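Local atomic coordinates of cell wall surface anchor family protein (Streptococcus pneumoniae, PDB entry 4OQ1), a protein that serves as an ancillary pilin that probably holds the pneumococcal pilus to the bacterial cell wall. Residues Thr29-Leu34 with Glu95-Val100; Glu35-Val40 with Met91-Asn96; Val119-Glu124 with Ile139-Thr144. The protein carries 3 engineered substitutions. All blocks are in the same frame, centred on the assembly; numbering follows the deposited sequence.

Contact 1: residues Thr29-Leu34 with Glu95-Val100; sequences TLVLQL and ENQIEV
V31 lays its CG1 methyl against the side-chain amide of Q97, 3.5 Å from CD, while its CG2 methyl reaches CG of E99 at 3.9 Å. Q97 is placed for this by its first torsion (chi1 73°), which puts CG between the backbone N and the carbonyl carbon and lets the extended chain run back alongside Q33. The two glutamines point the same way with amide planes 22° apart, and Q33 NE2 gives a fairly straight hydrogen bond (163°) to Q97 OE1 at 2.9 Å. Glutamine suits this partly exposed border, since one flat amide can lie against the V31 methyl and still take the bond from Q33.

Beneath the side chains, the backbones form an antiparallel ladder. L30 and V100 bond in both directions, with V100 N to L30 O at 2.7 Å, and L32 and I98 do the same, with I98 N to L32 O at 3.0 Å. V31 and E99 make the non-hydrogen-bonded pair between them.

The other face carries L30, L32, I98 and V100, branched side chains suited to a buried surface. L32 CD1 meets V100 CG2 at 4.0 Å, and L34 CD1 extends the row to I98 CD1 at 3.7 Å. I98 also leans on M91 and F93. Strand 28-33 pairs antiparallel with 98-103 here and parallel with 137-140 along its other edge. From its apolar face L30 and L32 pack across to strand 120-129, distant in the strand order, so the sheet folds over a core as in a beta sandwich, consistent with an immunoglobulin-like pilin domain.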
ATOM      1  N   THR A  29      26.526  30.862  10.247  1.00 27.28           N
ATOM      2  CA  THR A  29      25.837  29.608   9.992  1.00 29.28           C
ATOM      3  C   THR A  29      24.332  29.684  10.386  1.00 26.28           C
ATOM      4  O   THR A  29      23.962  30.163  11.469  1.00 26.62           O
ATOM      5  CB  THR A  29      26.473  28.449  10.777  1.00 30.78           C
ATOM      6  OG1 THR A  29      27.849  28.318  10.407  1.00 31.40           O
ATOM      7  CG2 THR A  29      25.751  27.172  10.468  1.00 27.97           C
ATOM      8  N   LEU A  30      23.502  29.178   9.468  1.00 24.70           N
ATOM      9  CA  LEU A  30      22.058  29.036   9.701  1.00 22.60           C
ATOM     10  C   LEU A  30      21.702  27.533   9.858  1.00 20.22           C
ATOM     11  O   LEU A  30      22.073  26.697   9.088  1.00 19.66           O
ATOM     12  CB  LEU A  30      21.252  29.645   8.520  1.00 19.32           C
ATOM     13  CG  LEU A  30      19.724  29.424   8.564  1.00 20.69           C
ATOM     14  CD1 LEU A  30      19.000  30.118   9.643  1.00 24.32           C
ATOM     15  CD2 LEU A  30      19.166  29.778   7.157  1.00 20.89           C
ATOM     16  N   VAL A  31      20.990  27.248  10.934  1.00 20.51           N
ATOM     17  CA  VAL A  31      20.460  25.887  11.221  1.00 21.19           C
ATOM     18  C   VAL A  31      18.913  25.905  10.884  1.00 21.83           C
ATOM     19  O   VAL A  31      18.186  26.839  11.320  1.00 22.77           O
ATOM     20  CB  VAL A  31      20.732  25.548  12.742  1.00 21.81           C
ATOM     21  CG1 VAL A  31      19.839  24.452  13.282  1.00 22.13           C
ATOM     22  CG2 VAL A  31      22.186  25.152  12.980  1.00 24.38           C
ATOM     23  N   LEU A  32      18.472  24.975  10.022  1.00 23.99           N
ATOM     24  CA  LEU A  32      17.071  24.802   9.649  1.00 20.82           C
ATOM     25  C   LEU A  32      16.572  23.454  10.183  1.00 23.09           C
ATOM     26  O   LEU A  32      17.120  22.408   9.926  1.00 23.41           O
ATOM     27  CB  LEU A  32      16.905  24.834   8.118  1.00 21.05           C
ATOM     28  CG  LEU A  32      17.235  26.196   7.491  1.00 20.07           C
ATOM     29  CD1 LEU A  32      17.313  26.174   6.005  1.00 17.79           C
ATOM     30  CD2 LEU A  32      16.201  27.225   7.923  1.00 23.85           C
ATOM     31  N   GLN A  33      15.514  23.487  10.967  1.00 19.69           N
ATOM     32  CA  GLN A  33      14.879  22.277  11.425  1.00 22.41           C
ATOM     33  C   GLN A  33      13.585  22.150  10.605  1.00 21.72           C
ATOM     34  O   GLN A  33      12.902  23.137  10.336  1.00 23.04           O
ATOM     35  CB  GLN A  33      14.671  22.391  12.939  1.00 23.34           C
ATOM     36  CG  GLN A  33      15.958  22.319  13.738  1.00 22.94           C
ATOM     37  CD  GLN A  33      15.870  22.866  15.161  1.00 29.84           C
ATOM     38  OE1 GLN A  33      14.815  23.305  15.627  1.00 37.74           O
ATOM     39  NE2 GLN A  33      16.977  22.786  15.884  1.00 26.64           N
ATOM     40  N   LEU A  34      13.258  20.938  10.166  1.00 20.51           N
ATOM     41  CA  LEU A  34      12.131  20.720   9.274  1.00 19.67           C
ATOM     42  C   LEU A  34      11.073  19.784   9.882  1.00 23.84           C
ATOM     43  O   LEU A  34      11.399  18.938  10.758  1.00 24.48           O
ATOM     44  CB  LEU A  34      12.598  20.085   7.992  1.00 20.34           C
ATOM     45  CG  LEU A  34      13.748  20.745   7.256  1.00 20.12           C
ATOM     46  CD1 LEU A  34      13.972  19.969   5.997  1.00 19.87           C
ATOM     47  CD2 LEU A  34      13.510  22.233   6.946  1.00 22.67           C
ATOM     48  N   GLU A  95      22.167  15.073  11.262  1.00 49.26           N
ATOM     49  CA  GLU A  95      21.272  14.008  11.794  1.00 50.70           C
ATOM     50  C   GLU A  95      19.831  14.429  12.108  1.00 44.06           C
ATOM     51  O   GLU A  95      18.869  13.708  11.791  1.00 32.43           O
ATOM     52  CB  GLU A  95      21.881  13.346  13.061  1.00 59.14           C
ATOM     53  CG  GLU A  95      23.326  12.876  12.926  1.00 61.18           C
ATOM     54  CD  GLU A  95      24.338  13.973  13.227  1.00 69.32           C
ATOM     55  OE1 GLU A  95      24.552  14.267  14.430  1.00 78.14           O
ATOM     56  OE2 GLU A  95      24.932  14.538  12.264  1.00 70.22           O
ATOM     57  N   ASN A  96      19.659  15.558  12.803  1.00 36.42           N
ATOM     58  CA  ASN A  96      18.300  16.024  13.074  1.00 36.03           C
ATOM     59  C   ASN A  96      18.021  17.451  12.517  1.00 28.87           C
ATOM     60  O   ASN A  96      16.921  17.963  12.741  1.00 32.59           O
ATOM     61  CB  ASN A  96      18.015  16.003  14.580  1.00 39.03           C
ATOM     62  CG  ASN A  96      16.529  16.073  14.903  1.00 36.56           C
ATOM     63  OD1 ASN A  96      15.698  15.648  14.127  1.00 42.43           O
ATOM     64  ND2 ASN A  96      16.196  16.657  16.025  1.00 40.66           N
ATOM     65  N   GLN A  97      18.990  18.012  11.789  1.00 27.65           N
ATOM     66  CA  GLN A  97      18.891  19.416  11.245  1.00 26.46           C
ATOM     67  C   GLN A  97      19.882  19.731  10.110  1.00 27.88           C
ATOM     68  O   GLN A  97      20.855  19.010   9.838  1.00 28.51           O
ATOM     69  CB  GLN A  97      18.991  20.410  12.413  1.00 27.12           C
ATOM     70  CG  GLN A  97      20.366  20.566  13.039  1.00 25.30           C
ATOM     71  CD  GLN A  97      20.368  21.205  14.433  1.00 28.27           C
ATOM     72  OE1 GLN A  97      19.338  21.353  15.084  1.00 26.89           O
ATOM     73  NE2 GLN A  97      21.561  21.567  14.911  1.00 29.72           N
ATOM     74  N   ILE A  98      19.609  20.820   9.388  1.00 26.22           N
ATOM     75  CA  ILE A  98      20.400  21.261   8.251  1.00 25.15           C
ATOM     76  C   ILE A  98      21.252  22.361   8.795  1.00 25.00           C
ATOM     77  O   ILE A  98      20.819  23.118   9.702  1.00 25.51           O
ATOM     78  CB  ILE A  98      19.538  21.856   7.076  1.00 23.49           C
ATOM     79  CG1 ILE A  98      18.783  20.796   6.342  1.00 24.60           C
ATOM     80  CG2 ILE A  98      20.353  22.613   6.044  1.00 24.02           C
ATOM     81  CD1 ILE A  98      17.455  21.312   5.849  1.00 22.60           C
ATOM     82  N   GLU A  99      22.466  22.441   8.285  1.00 25.48           N
ATOM     83  CA  GLU A  99      23.336  23.647   8.406  1.00 27.35           C
ATOM     84  C   GLU A  99      23.606  24.266   7.052  1.00 25.17           C
ATOM     85  O   GLU A  99      23.853  23.571   6.061  1.00 29.85           O
ATOM     86  CB  GLU A  99      24.697  23.413   9.071  1.00 31.70           C
ATOM     87  CG  GLU A  99      24.639  23.231  10.566  1.00 28.77           C
ATOM     88  CD  GLU A  99      25.999  22.822  11.137  1.00 33.82           C
ATOM     89  OE1 GLU A  99      27.009  22.696  10.380  1.00 37.18           O
ATOM     90  OE2 GLU A  99      26.056  22.620  12.350  1.00 31.05           O
ATOM     91  N   VAL A 100      23.503  25.599   7.013  1.00 24.44           N
ATOM     92  CA  VAL A 100      23.757  26.376   5.813  1.00 24.22           C
ATOM     93  C   VAL A 100      24.944  27.246   6.180  1.00 24.83           C
ATOM     94  O   VAL A 100      24.902  27.921   7.211  1.00 24.82           O
ATOM     95  CB  VAL A 100      22.542  27.245   5.368  1.00 20.67           C
ATOM     96  CG1 VAL A 100      22.840  27.800   4.020  1.00 21.64           C
ATOM     97  CG2 VAL A 100      21.278  26.340   5.376  1.00 21.13           C
TER
HETATM   98  O   HOH W   1      14.997  19.249  11.957  1.00 28.24           O

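Contact 2: residues Glu35-Val40 with Met91-Asn96; sequences ENYQEV and MTFLEN
Y37, in the first turn of helix 37-42, docks on the turn of the beta hairpin formed by strands 85-93 and 98-103, so that a short helix following the first strand closes over one end of the sandwich. The packing centres on the Y37 ring. Its CG is anti to the backbone N (chi1 -179°), which sends the ring straight across to the hairpin. The carbonyl carbon of N96 lies over one face, offset toward the rim, 3.6 Å from CD2. F93 approaches obliquely, with its CD1 4.2 Å from Y37 CE1, and receives Y37 OH near the edge of its own ring; H50 meets the F93 ring with planes about perpendicular. Tyrosine fits because its ring supplies apolar surface and carries the hydroxyl far enough to reach L94 O.

Within the helix start, N36 occupies the N-cap position without a capping bond from its side chain. Its phi is positive (62°), which asparagine tolerates comparatively well, and its O accepts from V40 N. N36 ND2 donates to E39 OE1 at 2.8 Å, an oxygen that also forms a salt bridge with R189.

The polar contacts across to the hairpin fasten its turn. Y37 OH donates to L94 O at 2.7 Å, arriving from above the carbonyl plane. F93 O accepts a hydrogen bond from R47 NH2. On the exposed side the Q38 chain bends at chi2 (-51°), bringing its amide round to the hairpin, where Q38 NE2 meets E95 O at 3.1 Å, nearly along the C=O axis.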
ATOM      1  N   GLU A  35       9.882  19.863   9.328  1.00 21.60           N
ATOM      2  CA  GLU A  35       8.822  18.898   9.613  1.00 24.13           C
ATOM      3  C   GLU A  35       9.243  17.529   9.002  1.00 25.06           C
ATOM      4  O   GLU A  35       9.690  17.434   7.844  1.00 23.77           O
ATOM      5  CB  GLU A  35       7.517  19.363   9.008  1.00 24.96           C
ATOM      6  CG  GLU A  35       6.984  20.766   9.453  1.00 24.03           C
ATOM      7  CD  GLU A  35       5.815  21.272   8.609  1.00 19.68           C
ATOM      8  OE1 GLU A  35       5.110  20.525   7.913  1.00 21.83           O
ATOM      9  OE2 GLU A  35       5.481  22.476   8.644  1.00 23.83           O
ATOM     10  N   ASN A  36       9.098  16.463   9.796  1.00 29.08           N
ATOM     11  CA  ASN A  36       9.216  15.097   9.290  1.00 26.43           C
ATOM     12  C   ASN A  36      10.631  14.966   8.770  1.00 26.15           C
ATOM     13  O   ASN A  36      10.854  14.308   7.756  1.00 23.46           O
ATOM     14  CB  ASN A  36       8.178  14.837   8.174  1.00 30.69           C
ATOM     15  CG  ASN A  36       7.871  13.322   7.950  1.00 29.27           C
ATOM     16  OD1 ASN A  36       8.056  12.544   8.828  1.00 28.85           O
ATOM     17  ND2 ASN A  36       7.437  12.952   6.751  1.00 25.29           N
ATOM     18  N   TYR A  37      11.581  15.589   9.496  1.00 23.70           N
ATOM     19  CA  TYR A  37      12.939  15.738   9.058  1.00 23.69           C
ATOM     20  C   TYR A  37      13.569  14.398   8.646  1.00 25.73           C
ATOM     21  O   TYR A  37      14.074  14.311   7.576  1.00 25.54           O
ATOM     22  CB  TYR A  37      13.854  16.400  10.108  1.00 23.34           C
ATOM     23  CG  TYR A  37      15.291  16.571   9.638  1.00 27.31           C
ATOM     24  CD1 TYR A  37      15.663  17.653   8.775  1.00 24.42           C
ATOM     25  CD2 TYR A  37      16.281  15.647   9.974  1.00 25.82           C
ATOM     26  CE1 TYR A  37      16.959  17.805   8.341  1.00 26.23           C
ATOM     27  CE2 TYR A  37      17.577  15.788   9.504  1.00 26.21           C
ATOM     28  CZ  TYR A  37      17.932  16.851   8.715  1.00 24.65           C
ATOM     29  OH  TYR A  37      19.246  16.997   8.252  1.00 23.34           O
ATOM     30  N   GLN A  38      13.559  13.374   9.529  1.00 29.62           N
ATOM     31  CA  GLN A  38      14.229  12.063   9.224  1.00 31.52           C
ATOM     32  C   GLN A  38      13.754  11.464   7.950  1.00 31.70           C
ATOM     33  O   GLN A  38      14.558  11.060   7.137  1.00 28.56           O
ATOM     34  CB  GLN A  38      14.030  10.988  10.298  1.00 41.96           C
ATOM     35  CG  GLN A  38      14.175  11.439  11.746  1.00 51.12           C
ATOM     36  CD  GLN A  38      15.441  12.207  12.014  1.00 58.67           C
ATOM     37  OE1 GLN A  38      15.431  13.269  12.660  1.00 66.87           O
ATOM     38  NE2 GLN A  38      16.550  11.659  11.558  1.00 68.43           N
ATOM     39  N   GLU A  39      12.444  11.361   7.802  1.00 29.96           N
ATOM     40  CA  GLU A  39      11.864  10.804   6.567  1.00 31.09           C
ATOM     41  C   GLU A  39      12.184  11.573   5.283  1.00 29.51           C
ATOM     42  O   GLU A  39      12.446  10.993   4.275  1.00 35.20           O
ATOM     43  CB  GLU A  39      10.331  10.660   6.709  1.00 32.12           C
ATOM     44  CG  GLU A  39       9.662   9.878   5.550  1.00 38.30           C
ATOM     45  CD  GLU A  39       8.194   9.532   5.779  1.00 38.34           C
ATOM     46  OE1 GLU A  39       7.332  10.422   5.602  1.00 42.53           O
ATOM     47  OE2 GLU A  39       7.867   8.365   6.131  1.00 42.22           O
ATOM     48  N   VAL A  40      12.045  12.890   5.303  1.00 30.00           N
ATOM     49  CA  VAL A  40      12.468  13.703   4.165  1.00 29.72           C
ATOM     50  C   VAL A  40      13.895  13.400   3.810  1.00 30.84           C
ATOM     51  O   VAL A  40      14.204  13.105   2.661  1.00 32.98           O
ATOM     52  CB  VAL A  40      12.391  15.225   4.515  1.00 26.86           C
ATOM     53  CG1 VAL A  40      13.042  16.041   3.450  1.00 29.08           C
ATOM     54  CG2 VAL A  40      10.940  15.657   4.794  1.00 29.07           C
ATOM     55  N   MET A  91      24.603  23.762   1.616  1.00 35.02           N
ATOM     56  CA  MET A  91      23.876  23.146   2.754  1.00 34.52           C
ATOM     57  C   MET A  91      24.401  21.782   3.039  1.00 36.50           C
ATOM     58  O   MET A  91      24.840  21.050   2.141  1.00 33.81           O
ATOM     59  CB  MET A  91      22.375  22.968   2.520  1.00 33.07           C
ATOM     60  CG  MET A  91      21.796  23.762   1.414  1.00 37.30           C
ATOM     61  SD  MET A  91      20.077  23.343   1.069  1.00 33.70           S
ATOM     62  CE  MET A  91      19.437  23.265   2.716  1.00 34.10           C
ATOM     63  N   THR A  92      24.338  21.441   4.299  1.00 35.05           N
ATOM     64  CA  THR A  92      24.537  20.060   4.698  1.00 43.67           C
ATOM     65  C   THR A  92      23.321  19.545   5.540  1.00 40.54           C
ATOM     66  O   THR A  92      22.845  20.240   6.483  1.00 40.03           O
ATOM     67  CB  THR A  92      25.878  19.891   5.450  1.00 45.66           C
ATOM     68  OG1 THR A  92      26.083  18.507   5.752  1.00 48.41           O
ATOM     69  CG2 THR A  92      25.880  20.653   6.755  1.00 50.32           C
ATOM     70  N   PHE A  93      22.836  18.342   5.197  1.00 40.44           N
ATOM     71  CA  PHE A  93      21.867  17.590   6.048  1.00 33.45           C
ATOM     72  C   PHE A  93      22.511  16.700   7.104  1.00 36.18           C
ATOM     73  O   PHE A  93      22.843  15.555   6.825  1.00 38.23           O
ATOM     74  CB  PHE A  93      21.032  16.704   5.165  1.00 35.97           C
ATOM     75  CG  PHE A  93      20.115  17.454   4.240  1.00 39.38           C
ATOM     76  CD1 PHE A  93      18.791  17.680   4.596  1.00 40.52           C
ATOM     77  CD2 PHE A  93      20.567  17.906   3.003  1.00 44.42           C
ATOM     78  CE1 PHE A  93      17.945  18.343   3.733  1.00 38.63           C
ATOM     79  CE2 PHE A  93      19.724  18.576   2.138  1.00 44.36           C
ATOM     80  CZ  PHE A  93      18.417  18.791   2.511  1.00 41.08           C
ATOM     81  N   LEU A  94      22.636  17.203   8.316  1.00 33.00           N
ATOM     82  CA  LEU A  94      23.126  16.462   9.451  1.00 34.18           C
ATOM     83  C   LEU A  94      22.012  15.567  10.033  1.00 40.79           C
ATOM     84  O   LEU A  94      21.006  15.340   9.387  1.00 35.99           O
ATOM     85  CB  LEU A  94      23.687  17.436  10.503  1.00 35.76           C
ATOM     86  CG  LEU A  94      24.757  18.442  10.067  1.00 40.06           C
ATOM     87  CD1 LEU A  94      25.292  19.201  11.257  1.00 40.28           C
ATOM     88  CD2 LEU A  94      25.927  17.759   9.359  1.00 44.92           C
ATOM     89  N   GLU A  95      22.167  15.073  11.262  1.00 49.26           N
ATOM     90  CA  GLU A  95      21.272  14.008  11.794  1.00 50.70           C
ATOM     91  C   GLU A  95      19.831  14.429  12.108  1.00 44.06           C
ATOM     92  O   GLU A  95      18.869  13.708  11.791  1.00 32.43           O
ATOM     93  CB  GLU A  95      21.881  13.346  13.061  1.00 59.14           C
ATOM     94  CG  GLU A  95      23.326  12.876  12.926  1.00 61.18           C
ATOM     95  CD  GLU A  95      24.338  13.973  13.227  1.00 69.32           C
ATOM     96  OE1 GLU A  95      24.552  14.267  14.430  1.00 78.14           O
ATOM     97  OE2 GLU A  95      24.932  14.538  12.264  1.00 70.22           O
ATOM     98  N   ASN A  96      19.659  15.558  12.803  1.00 36.42           N
ATOM     99  CA  ASN A  96      18.300  16.024  13.074  1.00 36.03           C
ATOM    100  C   ASN A  96      18.021  17.451  12.517  1.00 28.87           C
ATOM    101  O   ASN A  96      16.921  17.963  12.741  1.00 32.59           O
ATOM    102  CB  ASN A  96      18.015  16.003  14.580  1.00 39.03           C
ATOM    103  CG  ASN A  96      16.529  16.073  14.903  1.00 36.56           C
ATOM    104  OD1 ASN A  96      15.698  15.648  14.127  1.00 42.43           O
ATOM    105  ND2 ASN A  96      16.196  16.657  16.025  1.00 40.66           N
TER

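Contact 3: residues Val119-Glu124 with Ile139-Thr144; sequences VSYPAE and IVAKKT
Y121 OH donates to A141 O at 2.7 Å, making the tyrosine a bridge between strand 120-129 of the beta sandwich and the chain that leaves strand 137-140. Beyond A141 the chain turns across strand 120-129 rather than pairing along it, the end-to-end directions of 120-124 and 141-144 being 105° apart, and several of its polar atoms find separate partners. The Y121 hydroxyl is used twice, since it also accepts from E35 N; a tyrosine offers both roles at the end of a rigid, largely buried ring. E35 returns the grip, its OE2 accepting from K143 N.

The next backbone donor, T144 N, goes to P122 O at 2.8 Å in a nearly straight bond (172°) that reaches the oxygen from above the carbonyl plane. K143 CA adds a CA-H...O contact to the same oxygen, at 3.4 Å. Proline is no loss on the strand here: it has no N-H to place, yet its carbonyl accepts from T144 N and its ring packs beside T144.

K143 covers Y121. With CG anti to the backbone N (chi1 -169°) and the rest of the chain extended, its CG sits 4.0 Å from the ring centroid, almost on the ring normal, a CH-pi contact over the face. Lysine is apt for this, giving methylenes to the aromatic ring while its NZ donates to a water that in turn donates to S120 O at 3.1 Å, linking ammonium and strand carbonyl.

Side-chain polar ends of the strand look to other parts of the domain, S120 OG to Q115 and E124 OE1 to H74. A123 CB packs 3.5 Å from K142 O, and a second water donates to that carbonyl oxygen at 2.6 Å while accepting a weak bond from E124 N at 3.1 Å.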
ATOM      1  N   VAL A 119      11.796  14.918  -3.573  1.00 36.78           N
ATOM      2  CA  VAL A 119      11.408  15.658  -2.378  1.00 34.60           C
ATOM      3  C   VAL A 119      11.363  17.178  -2.605  1.00 32.83           C
ATOM      4  O   VAL A 119      12.333  17.751  -3.074  1.00 31.57           O
ATOM      5  CB  VAL A 119      12.461  15.425  -1.291  1.00 37.62           C
ATOM      6  CG1 VAL A 119      12.312  16.391  -0.118  1.00 38.24           C
ATOM      7  CG2 VAL A 119      12.331  14.038  -0.777  1.00 38.83           C
ATOM      8  N   SER A 120      10.260  17.798  -2.216  1.00 28.30           N
ATOM      9  CA  SER A 120      10.116  19.243  -2.233  1.00 31.73           C
ATOM     10  C   SER A 120       9.813  19.692  -0.813  1.00 28.98           C
ATOM     11  O   SER A 120       8.956  19.097  -0.155  1.00 33.88           O
ATOM     12  CB  SER A 120       8.969  19.608  -3.101  1.00 34.23           C
ATOM     13  OG  SER A 120       9.371  19.428  -4.441  1.00 52.00           O
ATOM     14  N   TYR A 121      10.541  20.703  -0.334  1.00 25.05           N
ATOM     15  CA  TYR A 121      10.243  21.321   0.961  1.00 21.02           C
ATOM     16  C   TYR A 121      10.248  22.823   0.773  1.00 23.13           C
ATOM     17  O   TYR A 121      11.231  23.518   1.118  1.00 20.86           O
ATOM     18  CB  TYR A 121      11.204  20.891   1.989  1.00 21.46           C
ATOM     19  CG  TYR A 121      10.722  21.194   3.364  1.00 18.10           C
ATOM     20  CD1 TYR A 121      10.284  20.147   4.207  1.00 23.73           C
ATOM     21  CD2 TYR A 121      10.663  22.475   3.847  1.00 22.07           C
ATOM     22  CE1 TYR A 121       9.786  20.422   5.459  1.00 22.12           C
ATOM     23  CE2 TYR A 121      10.195  22.772   5.105  1.00 19.00           C
ATOM     24  CZ  TYR A 121       9.753  21.744   5.919  1.00 21.90           C
ATOM     25  OH  TYR A 121       9.306  22.034   7.228  1.00 19.85           O
ATOM     26  N   PRO A 122       9.144  23.334   0.240  1.00 23.53           N
ATOM     27  CA  PRO A 122       8.912  24.760   0.105  1.00 22.34           C
ATOM     28  C   PRO A 122       8.696  25.404   1.434  1.00 20.77           C
ATOM     29  O   PRO A 122       8.049  24.860   2.297  1.00 18.09           O
ATOM     30  CB  PRO A 122       7.688  24.842  -0.784  1.00 26.30           C
ATOM     31  CG  PRO A 122       7.042  23.527  -0.654  1.00 25.61           C
ATOM     32  CD  PRO A 122       8.044  22.529  -0.308  1.00 25.03           C
ATOM     33  N   ALA A 123       9.197  26.626   1.543  1.00 18.33           N
ATOM     34  CA  ALA A 123       9.202  27.371   2.759  1.00 15.37           C
ATOM     35  C   ALA A 123       9.553  28.863   2.472  1.00 15.93           C
ATOM     36  O   ALA A 123      10.600  29.171   1.970  1.00 18.24           O
ATOM     37  CB  ALA A 123      10.199  26.765   3.716  1.00 14.54           C
ATOM     38  N   GLU A 124       8.688  29.753   2.877  1.00 15.20           N
ATOM     39  CA  GLU A 124       8.853  31.132   2.668  1.00 15.59           C
ATOM     40  C   GLU A 124       9.089  31.868   3.927  1.00 18.25           C
ATOM     41  O   GLU A 124       8.154  31.968   4.746  1.00 13.42           O
ATOM     42  CB  GLU A 124       7.646  31.666   2.018  1.00 17.34           C
ATOM     43  CG  GLU A 124       7.501  31.024   0.607  1.00 18.21           C
ATOM     44  CD  GLU A 124       6.193  31.435  -0.126  1.00 22.88           C
ATOM     45  OE1 GLU A 124       5.466  32.313   0.355  1.00 25.51           O
ATOM     46  OE2 GLU A 124       5.943  30.850  -1.201  1.00 26.53           O
ATOM     47  N   ILE A 139      16.343  28.399  12.823  1.00 23.98           N
ATOM     48  CA  ILE A 139      14.986  28.588  12.346  1.00 22.26           C
ATOM     49  C   ILE A 139      14.266  27.246  12.115  1.00 20.47           C
ATOM     50  O   ILE A 139      14.769  26.371  11.430  1.00 17.72           O
ATOM     51  CB  ILE A 139      14.989  29.324  11.017  1.00 23.64           C
ATOM     52  CG1 ILE A 139      15.407  30.763  11.305  1.00 25.11           C
ATOM     53  CG2 ILE A 139      13.636  29.252  10.306  1.00 25.07           C
ATOM     54  CD1 ILE A 139      15.505  31.637  10.134  1.00 32.13           C
ATOM     55  N   VAL A 140      13.055  27.161  12.642  1.00 17.36           N
ATOM     56  CA  VAL A 140      12.206  25.993  12.481  1.00 17.89           C
ATOM     57  C   VAL A 140      11.271  26.318  11.290  1.00 18.98           C
ATOM     58  O   VAL A 140      10.325  27.091  11.443  1.00 23.98           O
ATOM     59  CB  VAL A 140      11.389  25.676  13.761  1.00 22.22           C
ATOM     60  CG1 VAL A 140      10.663  24.355  13.615  1.00 22.00           C
ATOM     61  CG2 VAL A 140      12.219  25.651  15.039  1.00 23.67           C
ATOM     62  N   ALA A 141      11.533  25.752  10.116  1.00 17.44           N
ATOM     63  CA  ALA A 141      10.881  26.257   8.887  1.00 19.36           C
ATOM     64  C   ALA A 141       9.534  25.571   8.635  1.00 22.97           C
ATOM     65  O   ALA A 141       9.474  24.335   8.654  1.00 22.50           O
ATOM     66  CB  ALA A 141      11.781  25.946   7.712  1.00 19.93           C
ATOM     67  N   LYS A 142       8.451  26.341   8.387  1.00 21.04           N
ATOM     68  CA  LYS A 142       7.157  25.784   8.209  1.00 20.16           C
ATOM     69  C   LYS A 142       7.103  25.431   6.764  1.00 20.54           C
ATOM     70  O   LYS A 142       7.544  26.186   5.928  1.00 20.30           O
ATOM     71  CB  LYS A 142       6.048  26.778   8.515  1.00 22.10           C
ATOM     72  CG  LYS A 142       4.669  26.270   8.113  1.00 25.28           C
ATOM     73  CD  LYS A 142       3.649  27.012   8.954  1.00 25.04           C
ATOM     74  CE  LYS A 142       2.319  26.239   8.982  1.00 27.14           C
ATOM     75  NZ  LYS A 142       1.774  26.319   7.647  1.00 27.19           N
ATOM     76  N   LYS A 143       6.617  24.236   6.493  1.00 20.33           N
ATOM     77  CA  LYS A 143       6.461  23.801   5.086  1.00 21.17           C
ATOM     78  C   LYS A 143       5.250  24.519   4.491  1.00 22.97           C
ATOM     79  O   LYS A 143       4.194  24.601   5.069  1.00 21.34           O
ATOM     80  CB  LYS A 143       6.329  22.254   4.996  1.00 20.49           C
ATOM     81  CG  LYS A 143       6.421  21.707   3.569  1.00 25.18           C
ATOM     82  CD  LYS A 143       6.083  20.205   3.528  1.00 24.65           C
ATOM     83  CE  LYS A 143       6.260  19.713   2.095  1.00 31.12           C
ATOM     84  NZ  LYS A 143       6.272  18.233   2.059  1.00 32.05           N
ATOM     85  N   THR A 144       5.422  24.966   3.272  1.00 23.77           N
ATOM     86  CA  THR A 144       4.379  25.581   2.501  1.00 31.34           C
ATOM     87  C   THR A 144       3.910  24.696   1.285  1.00 36.19           C
ATOM     88  O   THR A 144       4.460  23.684   1.004  1.00 37.39           O
ATOM     89  CB  THR A 144       4.834  26.989   2.045  1.00 32.53           C
ATOM     90  OG1 THR A 144       3.789  27.601   1.339  1.00 42.04           O
ATOM     91  CG2 THR A 144       5.944  26.885   1.178  1.00 28.12           C
TER
HETATM   92  O   HOH W   2       8.619  17.433   2.445  1.00 31.43           O
HETATM   93  O   HOH W   3       7.554  28.741   5.593  1.00 26.15           O

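Overall arrangement
From the N terminus, strand 28-33 enters contact 1 and the chain passes at once into helix 37-42 and contact 2. The partners of both come much later, around the hairpin turn between strands 85-93 and 98-103, so contact 2 nests just inside the loop closed by contact 1, sharing E95 and N96 with it. Contact 3 follows in series, closing a short loop of 14 residues where the chain leaves the first sheet. It is tied back to the start of the chain by a backbone hydrogen bond between Q33 O and A141 N, and E35, in the link from strand 28-33 to helix 37-42, reaches it too. First strand, helix, hairpin and exit segment are thereby joined at one end of this domain.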